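Local coordinates for protein alternansucrase (Leuconostoc mesenteroides, PDB 6HVG) that belongs to glycoside hydrolase family 70, combining a TIM-barrel-type region with choline-binding-type repeats and holding a calcium ion, at residues A[268-273]-A[277-282]; A[811-816]-A[912-917]; A[1266-1271]-A[1346-1351]. All blocks are in the same frame, centred on the assembly; numbering follows the deposited sequence.

Contact 1 of 3, residues A[268-273]-A[277-282]; sequences GFQDVN and IYFAPN
Gly268 and Phe279 exchange backbone hydrogen bonds in the beta hairpin made by strands 268-270 and 277-279, part of a choline-binding-type repeat. They form an antiparallel hydrogen-bonded pair: Phe279 N donates to Gly268 O at 3.0 Å, and Gly268 N returns a longer bond of 3.3 Å to Phe279 O. Nearer the turn, Ile277 N reaches Gln270 O at 3.1 Å, and this bond is nearly straight at 171°. The two strands are far from perfectly antiparallel, their short axes running at 144°.

The aromatic contacts lie on the face that carries Phe269 and Tyr278. Their rings form a T-shaped pair, with the edge of Tyr278 directed at the face of Phe269; the planes stand at 75° and the centroids are 4.8 Å apart. A CH-pi contact from Tyr278 CB, 4.0 Å from the Phe269 ring centroid, adds to it. Because Tyr278 CG is anti to the backbone N, the ring also spreads over Gly268 on the facing strand, and Gly268 N sits above one of its faces, toward the rim. Asn289 and Glu291 of strand 286-293 border Phe269.

Apolar packing marks the other face, where Gln270, Phe279 and the loop residue Tyr257 come together. Here the aliphatic base of Gln270 meets the edge of the phenyl ring, with Gln270 CB 3.7 Å from Phe279 CE2.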
loop_
_atom_site.group_PDB
_atom_site.type_symbol
_atom_site.label_atom_id
_atom_site.label_comp_id
_atom_site.label_asym_id
_atom_site.label_seq_id
_atom_site.Cartn_x
_atom_site.Cartn_y
_atom_site.Cartn_z
ATOM N N GLY A 268 -27.206 -27.301 22.288
ATOM C CA GLY A 268 -27.971 -28.520 22.526
ATOM C C GLY A 268 -29.319 -28.341 23.206
ATOM O O GLY A 268 -29.579 -27.336 23.856
ATOM N N PHE A 269 -30.177 -29.339 23.053
ATOM C CA PHE A 269 -31.449 -29.389 23.772
ATOM C C PHE A 269 -31.231 -29.834 25.213
ATOM O O PHE A 269 -30.177 -30.356 25.573
ATOM C CB PHE A 269 -32.426 -30.365 23.118
ATOM C CG PHE A 269 -33.079 -29.834 21.872
ATOM C CD1 PHE A 269 -32.615 -30.200 20.610
ATOM C CD2 PHE A 269 -34.177 -28.998 21.969
ATOM C CE1 PHE A 269 -33.232 -29.727 19.471
ATOM C CE2 PHE A 269 -34.801 -28.519 20.835
ATOM C CZ PHE A 269 -34.318 -28.877 19.584
ATOM N N GLN A 270 -32.259 -29.641 26.028
ATOM C CA GLN A 270 -32.142 -29.848 27.456
ATOM C C GLN A 270 -33.519 -29.886 28.075
ATOM O O GLN A 270 -34.274 -28.928 27.942
ATOM C CB GLN A 270 -31.340 -28.687 28.030
ATOM C CG GLN A 270 -31.181 -28.699 29.538
ATOM C CD GLN A 270 -30.529 -29.948 30.053
ATOM O OE1 GLN A 270 -31.044 -30.570 30.964
ATOM N NE2 GLN A 270 -29.383 -30.323 29.468
ATOM N N ASP A 271 -33.835 -30.981 28.763
ATOM C CA ASP A 271 -35.158 -31.165 29.350
ATOM C C ASP A 271 -35.186 -30.600 30.760
ATOM O O ASP A 271 -34.897 -31.292 31.729
ATOM C CB ASP A 271 -35.564 -32.639 29.358
ATOM C CG ASP A 271 -35.543 -33.247 27.985
ATOM O OD1 ASP A 271 -36.614 -33.344 27.342
ATOM O OD2 ASP A 271 -34.434 -33.603 27.536
ATOM N N VAL A 272 -35.518 -29.319 30.860
ATOM C CA VAL A 272 -35.615 -28.625 32.137
ATOM C C VAL A 272 -37.060 -28.273 32.314
ATOM O O VAL A 272 -37.677 -27.774 31.393
ATOM C CB VAL A 272 -34.829 -27.305 32.136
ATOM C CG1 VAL A 272 -34.672 -26.769 33.557
ATOM C CG2 VAL A 272 -33.491 -27.510 31.454
ATOM N N ASN A 273 -37.569 -28.475 33.517
ATOM C CA ASN A 273 -39.005 -28.440 33.796
ATOM C C ASN A 273 -39.727 -29.548 33.013
ATOM O O ASN A 273 -39.149 -30.607 32.756
ATOM C CB ASN A 273 -39.626 -27.040 33.575
ATOM C CG ASN A 273 -38.952 -25.949 34.409
ATOM O OD1 ASN A 273 -38.346 -26.203 35.462
ATOM N ND2 ASN A 273 -39.054 -24.717 33.932
ATOM N N ILE A 277 -35.789 -27.231 25.814
ATOM C CA ILE A 277 -35.310 -25.983 25.241
ATOM C C ILE A 277 -33.955 -26.140 24.575
ATOM O O ILE A 277 -33.058 -26.757 25.134
ATOM C CB ILE A 277 -35.103 -24.937 26.359
ATOM C CG1 ILE A 277 -36.388 -24.708 27.150
ATOM C CG2 ILE A 277 -34.615 -23.599 25.802
ATOM C CD1 ILE A 277 -36.176 -24.055 28.501
ATOM N N TYR A 278 -33.776 -25.514 23.428
ATOM C CA TYR A 278 -32.493 -25.550 22.764
ATOM C C TYR A 278 -31.737 -24.307 23.178
ATOM O O TYR A 278 -32.320 -23.219 23.291
ATOM C CB TYR A 278 -32.653 -25.588 21.253
ATOM C CG TYR A 278 -31.371 -25.886 20.530
ATOM C CD1 TYR A 278 -30.504 -24.868 20.106
ATOM C CD2 TYR A 278 -31.013 -27.192 20.277
ATOM C CE1 TYR A 278 -29.321 -25.172 19.435
ATOM C CE2 TYR A 278 -29.836 -27.506 19.617
ATOM C CZ TYR A 278 -29.007 -26.498 19.189
ATOM O OH TYR A 278 -27.863 -26.823 18.528
ATOM N N PHE A 279 -30.439 -24.470 23.403
ATOM C CA PHE A 279 -29.589 -23.355 23.774
ATOM C C PHE A 279 -28.521 -23.148 22.732
ATOM O O PHE A 279 -27.922 -24.114 22.258
ATOM C CB PHE A 279 -28.959 -23.604 25.135
ATOM C CG PHE A 279 -29.962 -23.697 26.238
ATOM C CD1 PHE A 279 -30.350 -22.561 26.905
ATOM C CD2 PHE A 279 -30.542 -24.913 26.583
ATOM C CE1 PHE A 279 -31.294 -22.623 27.903
ATOM C CE2 PHE A 279 -31.487 -24.987 27.592
ATOM C CZ PHE A 279 -31.871 -23.833 28.250
ATOM N N ALA A 280 -28.270 -21.889 22.389
ATOM C CA ALA A 280 -27.401 -21.544 21.266
ATOM C C ALA A 280 -25.918 -21.933 21.445
ATOM O O ALA A 280 -25.425 -22.007 22.569
ATOM C CB ALA A 280 -27.507 -20.062 20.989
ATOM N N PRO A 281 -25.217 -22.199 20.325
ATOM C CA PRO A 281 -23.846 -22.690 20.344
ATOM C C PRO A 281 -22.804 -21.837 21.030
ATOM O O PRO A 281 -21.889 -22.395 21.666
ATOM C CB PRO A 281 -23.493 -22.780 18.862
ATOM C CG PRO A 281 -24.770 -23.140 18.218
ATOM C CD PRO A 281 -25.851 -22.474 19.021
ATOM N N ASN A 282 -22.876 -20.523 20.886
ATOM C CA ASN A 282 -21.854 -19.682 21.532
ATOM C C ASN A 282 -22.362 -18.865 22.701
ATOM O O ASN A 282 -21.715 -18.789 23.735
ATOM C CB ASN A 282 -21.165 -18.790 20.497
ATOM C CG ASN A 282 -20.403 -19.599 19.467
ATOM O OD1 ASN A 282 -19.856 -20.648 19.782
ATOM N ND2 ASN A 282 -20.411 -19.141 18.220
#

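Contact 2 of 3, residues A[811-816]-A[912-917]; sequences YAMLLT and VIVGNN
Met813 and Val914 meet in a buried helix-on-sheet contact, where helix 807-814, which precedes strand 821-825 of the parallel barrel sheet, packs on strand 910-915 of a large antiparallel sheet. No hydrogen bond crosses between 811-816 and 912-917; the touching atoms are mostly methyl and thioether groups, and the two segments bury 175 Å² in all.

The methionine can be followed outward. From CB, chi1 of -64° sets CG beside the backbone N, and Met813 CG comes within 4.1 Å of Val914 CG1. The chain then runs extended through chi2 (180°), which carries the sulfur across the valine at about a right angle; Met813 SD approaches Val914 CG1 at 3.8 Å. A bend at the last torsion turns the methyl aside, so that Met813 CE is 5.0 Å from Val914 CG1. Around this thioether, Phe687 and Leu691 of helix 681-692 and the loop residue Phe704 also pack against Met813, and Leu691 touches Val914 as well.

Two residues back along the strand, Val912 also points toward the helix and spreads its two methyls over different partners. Its CG1 faces Ala812, with Val912 CG1 and Ala812 CB 4.1 Å apart. Its CG2 lies against Thr816, with Val912 CG2 and Thr816 CG2 separated by 3.9 Å. With chi1 at 56° the threonine brings its methyl to this branch, while its hydroxyl turns back and donates to the helix, Thr816 OG1 lying 2.8 Å from Ala812 O, in the carbonyl plane and on a lone pair.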
loop_
_atom_site.group_PDB
_atom_site.type_symbol
_atom_site.label_atom_id
_atom_site.label_comp_id
_atom_site.label_asym_id
_atom_site.label_seq_id
_atom_site.Cartn_x
_atom_site.Cartn_y
_atom_site.Cartn_z
ATOM N N TYR A 811 27.396 -5.238 5.596
ATOM C CA TYR A 811 28.314 -4.312 4.927
ATOM C C TYR A 811 29.699 -4.927 4.670
ATOM O O TYR A 811 30.310 -4.670 3.643
ATOM C CB TYR A 811 28.416 -2.975 5.674
ATOM C CG TYR A 811 27.320 -2.005 5.263
ATOM C CD1 TYR A 811 27.485 -1.167 4.185
ATOM C CD2 TYR A 811 26.115 -1.955 5.937
ATOM C CE1 TYR A 811 26.481 -0.288 3.795
ATOM C CE2 TYR A 811 25.108 -1.084 5.561
ATOM C CZ TYR A 811 25.295 -0.255 4.488
ATOM O OH TYR A 811 24.298 0.607 4.093
ATOM N N ALA A 812 30.176 -5.775 5.565
ATOM C CA ALA A 812 31.448 -6.458 5.341
ATOM C C ALA A 812 31.403 -7.228 4.034
ATOM O O ALA A 812 32.364 -7.204 3.256
ATOM C CB ALA A 812 31.783 -7.397 6.493
ATOM N N MET A 813 30.293 -7.907 3.783
ATOM C CA MET A 813 30.112 -8.637 2.527
ATOM C C MET A 813 29.869 -7.696 1.350
ATOM O O MET A 813 30.499 -7.833 0.300
ATOM C CB MET A 813 28.964 -9.629 2.653
ATOM C CG MET A 813 29.234 -10.725 3.680
ATOM S SD MET A 813 27.893 -11.911 3.849
ATOM C CE MET A 813 27.773 -12.541 2.166
ATOM N N LEU A 814 28.972 -6.731 1.532
ATOM C CA LEU A 814 28.655 -5.780 0.473
ATOM C C LEU A 814 29.903 -5.118 -0.069
ATOM O O LEU A 814 30.060 -4.968 -1.283
ATOM C CB LEU A 814 27.712 -4.686 0.976
ATOM C CG LEU A 814 27.203 -3.745 -0.104
ATOM C CD1 LEU A 814 26.176 -4.452 -0.975
ATOM C CD2 LEU A 814 26.599 -2.495 0.517
ATOM N N LEU A 815 30.787 -4.737 0.844
ATOM C CA LEU A 815 31.945 -3.904 0.517
ATOM C C LEU A 815 33.174 -4.668 0.043
ATOM O O LEU A 815 34.131 -4.047 -0.394
ATOM C CB LEU A 815 32.318 -3.033 1.719
ATOM C CG LEU A 815 31.239 -2.022 2.138
ATOM C CD1 LEU A 815 31.611 -1.359 3.443
ATOM C CD2 LEU A 815 30.981 -0.963 1.078
ATOM N N THR A 816 33.148 -6.000 0.123
ATOM C CA THR A 816 34.232 -6.854 -0.403
ATOM C C THR A 816 33.840 -7.660 -1.651
ATOM O O THR A 816 34.687 -8.305 -2.257
ATOM C CB THR A 816 34.727 -7.849 0.672
ATOM O OG1 THR A 816 33.633 -8.640 1.176
ATOM C CG2 THR A 816 35.362 -7.105 1.815
ATOM N N VAL A 912 37.147 -12.303 4.904
ATOM C CA VAL A 912 35.925 -12.045 5.668
ATOM C C VAL A 912 35.263 -13.357 6.101
ATOM O O VAL A 912 35.065 -14.261 5.285
ATOM C CB VAL A 912 34.936 -11.212 4.877
ATOM C CG1 VAL A 912 33.695 -10.909 5.716
ATOM C CG2 VAL A 912 35.603 -9.928 4.440
ATOM N N ILE A 913 34.980 -13.445 7.403
ATOM C CA ILE A 913 34.273 -14.557 8.006
ATOM C C ILE A 913 33.010 -14.008 8.664
ATOM O O ILE A 913 33.093 -13.074 9.466
ATOM C CB ILE A 913 35.131 -15.253 9.076
ATOM C CG1 ILE A 913 36.494 -15.643 8.492
ATOM C CG2 ILE A 913 34.402 -16.485 9.606
ATOM C CD1 ILE A 913 37.498 -16.052 9.539
ATOM N N VAL A 914 31.856 -14.601 8.358
ATOM C CA VAL A 914 30.588 -14.133 8.923
ATOM C C VAL A 914 29.636 -15.279 9.244
ATOM O O VAL A 914 29.584 -16.269 8.541
ATOM C CB VAL A 914 29.922 -13.087 8.009
ATOM C CG1 VAL A 914 30.012 -13.509 6.572
ATOM C CG2 VAL A 914 28.475 -12.815 8.393
ATOM N N GLY A 915 28.900 -15.124 10.341
ATOM C CA GLY A 915 27.904 -16.096 10.777
ATOM C C GLY A 915 26.633 -15.421 11.235
ATOM O O GLY A 915 26.645 -14.243 11.580
ATOM N N ASN A 916 25.538 -16.182 11.246
ATOM C CA ASN A 916 24.202 -15.684 11.627
ATOM C C ASN A 916 23.659 -16.370 12.861
ATOM O O ASN A 916 22.454 -16.384 13.079
ATOM C CB ASN A 916 23.220 -15.885 10.464
ATOM C CG ASN A 916 23.104 -17.340 10.034
ATOM O OD1 ASN A 916 23.414 -18.259 10.787
ATOM N ND2 ASN A 916 22.650 -17.547 8.809
ATOM N N ASN A 917 24.554 -16.930 13.669
ATOM C CA ASN A 917 24.177 -17.711 14.831
ATOM C C ASN A 917 24.863 -17.165 16.089
ATOM O O ASN A 917 26.042 -17.451 16.331
ATOM C CB ASN A 917 24.552 -19.167 14.588
ATOM C CG ASN A 917 24.145 -20.070 15.726
ATOM O OD1 ASN A 917 23.599 -19.620 16.745
ATOM N ND2 ASN A 917 24.411 -21.355 15.562
#

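Contact 3 of 3, residues A[1266-1271]-A[1346-1351]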
loop_
_atom_site.group_PDB
_atom_site.type_symbol
_atom_site.label_atom_id
_atom_site.label_comp_id
_atom_site.label_asym_id
_atom_site.label_seq_id
_atom_site.Cartn_x
_atom_site.Cartn_y
_atom_site.Cartn_z
ATOM N N ALA A 1266 -32.752 10.444 -16.317
ATOM C CA ALA A 1266 -33.696 9.985 -17.326
ATOM C C ALA A 1266 -33.077 9.777 -18.697
ATOM O O ALA A 1266 -33.308 8.759 -19.349
ATOM C CB ALA A 1266 -34.818 10.977 -17.423
ATOM N N THR A 1267 -32.294 10.764 -19.127
ATOM C CA THR A 1267 -31.622 10.736 -20.414
ATOM C C THR A 1267 -30.155 10.358 -20.313
ATOM O O THR A 1267 -29.543 10.032 -21.317
ATOM C CB THR A 1267 -31.678 12.112 -21.038
ATOM O OG1 THR A 1267 -31.140 13.061 -20.121
ATOM C CG2 THR A 1267 -33.101 12.492 -21.339
ATOM N N ASN A 1268 -29.617 10.368 -19.091
ATOM C CA ASN A 1268 -28.198 10.140 -18.793
ATOM C C ASN A 1268 -27.249 11.168 -19.406
ATOM O O ASN A 1268 -26.069 10.936 -19.460
ATOM C CB ASN A 1268 -27.793 8.728 -19.152
ATOM C CG ASN A 1268 -28.531 7.690 -18.322
ATOM O OD1 ASN A 1268 -28.376 7.623 -17.096
ATOM N ND2 ASN A 1268 -29.301 6.841 -18.996
ATOM N N GLN A 1269 -27.771 12.324 -19.802
ATOM C CA GLN A 1269 -26.970 13.411 -20.321
ATOM C C GLN A 1269 -26.533 14.309 -19.173
ATOM O O GLN A 1269 -27.286 14.523 -18.225
ATOM C CB GLN A 1269 -27.782 14.213 -21.339
ATOM C CG GLN A 1269 -26.994 15.297 -22.055
ATOM C CD GLN A 1269 -27.830 16.037 -23.061
ATOM O OE1 GLN A 1269 -29.007 15.752 -23.231
ATOM N NE2 GLN A 1269 -27.227 17.013 -23.722
ATOM N N TYR A 1270 -25.306 14.824 -19.253
ATOM C CA TYR A 1270 -24.767 15.665 -18.189
ATOM C C TYR A 1270 -25.112 17.111 -18.481
ATOM O O TYR A 1270 -25.148 17.517 -19.632
ATOM C CB TYR A 1270 -23.250 15.494 -18.072
ATOM C CG TYR A 1270 -22.766 14.185 -17.422
ATOM C CD1 TYR A 1270 -22.552 13.041 -18.181
ATOM C CD2 TYR A 1270 -22.494 14.104 -16.058
ATOM C CE1 TYR A 1270 -22.097 11.867 -17.609
ATOM C CE2 TYR A 1270 -22.046 12.924 -15.485
ATOM C CZ TYR A 1270 -21.839 11.824 -16.274
ATOM O OH TYR A 1270 -21.418 10.656 -15.711
ATOM N N PHE A 1271 -25.363 17.902 -17.457
ATOM C CA PHE A 1271 -25.687 19.310 -17.699
ATOM C C PHE A 1271 -24.457 20.056 -18.193
ATOM O O PHE A 1271 -23.342 19.796 -17.742
ATOM C CB PHE A 1271 -26.276 19.975 -16.436
ATOM C CG PHE A 1271 -27.478 19.249 -15.882
ATOM C CD1 PHE A 1271 -28.621 19.118 -16.655
ATOM C CD2 PHE A 1271 -27.442 18.648 -14.635
ATOM C CE1 PHE A 1271 -29.707 18.427 -16.186
ATOM C CE2 PHE A 1271 -28.542 17.958 -14.155
ATOM C CZ PHE A 1271 -29.669 17.846 -14.926
ATOM N N GLU A 1346 -29.811 -4.121 -22.913
ATOM C CA GLU A 1346 -28.630 -3.430 -23.449
ATOM C C GLU A 1346 -28.817 -1.909 -23.365
ATOM O O GLU A 1346 -29.626 -1.384 -24.095
ATOM C CB GLU A 1346 -28.411 -3.841 -24.905
ATOM C CG GLU A 1346 -27.822 -5.246 -25.066
ATOM C CD GLU A 1346 -27.692 -5.688 -26.541
ATOM O OE1 GLU A 1346 -28.557 -5.321 -27.370
ATOM O OE2 GLU A 1346 -26.713 -6.396 -26.883
ATOM N N THR A 1347 -28.074 -1.228 -22.481
ATOM C CA THR A 1347 -28.253 0.207 -22.160
ATOM C C THR A 1347 -27.059 1.048 -22.552
ATOM O O THR A 1347 -25.951 0.535 -22.677
ATOM C CB THR A 1347 -28.465 0.451 -20.643
ATOM O OG1 THR A 1347 -29.303 -0.566 -20.124
ATOM C CG2 THR A 1347 -29.160 1.810 -20.328
ATOM N N SER A 1348 -27.296 2.351 -22.718
ATOM C CA SER A 1348 -26.222 3.348 -22.838
ATOM C C SER A 1348 -25.189 3.200 -21.716
ATOM O O SER A 1348 -23.992 3.291 -21.972
ATOM C CB SER A 1348 -26.787 4.789 -22.836
ATOM O OG SER A 1348 -27.505 5.109 -21.651
ATOM N N VAL A 1349 -25.664 2.979 -20.486
ATOM C CA VAL A 1349 -24.804 2.636 -19.369
ATOM C C VAL A 1349 -24.477 1.137 -19.467
ATOM O O VAL A 1349 -25.254 0.317 -19.014
ATOM C CB VAL A 1349 -25.497 2.936 -18.012
ATOM C CG1 VAL A 1349 -24.576 2.587 -16.850
ATOM C CG2 VAL A 1349 -25.942 4.398 -17.928
ATOM N N ASN A 1350 -23.325 0.809 -20.055
ATOM C CA ASN A 1350 -22.908 -0.569 -20.398
ATOM C C ASN A 1350 -22.710 -1.504 -19.239
ATOM O O ASN A 1350 -22.913 -2.707 -19.386
ATOM C CB ASN A 1350 -21.580 -0.549 -21.165
ATOM C CG ASN A 1350 -21.738 -0.034 -22.576
ATOM O OD1 ASN A 1350 -22.846 0.318 -23.011
ATOM N ND2 ASN A 1350 -20.639 0.018 -23.299
ATOM N N THR A 1351 -22.290 -0.966 -18.097
ATOM C CA THR A 1351 -22.053 -1.789 -16.928
ATOM C C THR A 1351 -23.327 -2.477 -16.454
ATOM O O THR A 1351 -23.288 -3.578 -15.878
ATOM C CB THR A 1351 -21.432 -0.978 -15.777
ATOM O OG1 THR A 1351 -22.041 0.321 -15.702
ATOM C CG2 THR A 1351 -19.966 -0.836 -15.991
#
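Asn1268 reaches with its amide toward Ser1348 and Val1349 in a small loop-to-loop contact at the surface, joining a loop of the family 70 region to the loop that links strands 1342-1345 and 1354-1357. The extent is modest: 90 Å² is buried, and the nearest CA atoms, those of Asn1268 and Ser1348, are 8.1 Å apart, so side chains alone bridge the gap.

The asparagine side chain points toward the opposite loop, and its two amide atoms serve different neighbours. On the nitrogen side, Asn1268 ND2 stands 3.6 Å from Ser1348 OG, a polar approach too long to count as a hydrogen bond here. On the oxygen side, Asn1268 OD1 faces a methyl, with Val1349 CG2 at 4.1 Å, and the two side chains cross at about a right angle. The valine can present this branch because CG1 is anti to the backbone N (chi1 -179°), which sets CG2 beside that N.

Bonds outside the two segments, though weak, bear on how the amide is turned: Asn1268 OD1 with Lys1263 NZ, and Asn1268 ND2 with Thr1314 OG1. Across the gap, Ser1348 N has a weak bond to Asp1313 OD2, so both loops also meet residues 1313-1314. Within 1266-1271, the backbone just after the asparagine is tied by a weak but nearly straight bond, Gln1269 N to Thr1267 OG1 at 3.5 Å and 166°.

Overall arrangement
The three contacts are far apart, with centres 56 to 66 Å from one another, and no secondary-structure element is shared between any two. Contact 2 is the core example: every touching residue is buried, and a barrel-associated helix meets a sheet through mainly apolar side chains, with no hydrogen bond. Contact 1 is partly buried and local, two neighbouring strands of one hairpin held by backbone hydrogen bonds and an aromatic pair. Contact 3 lies at the surface, where one amide reaches from its own loop to another without a hydrogen bond between them. Contacts 2 and 3 stand on opposite sides of the chain's centre, while contact 1, about 48 Å from that centre, belongs to the repeat region.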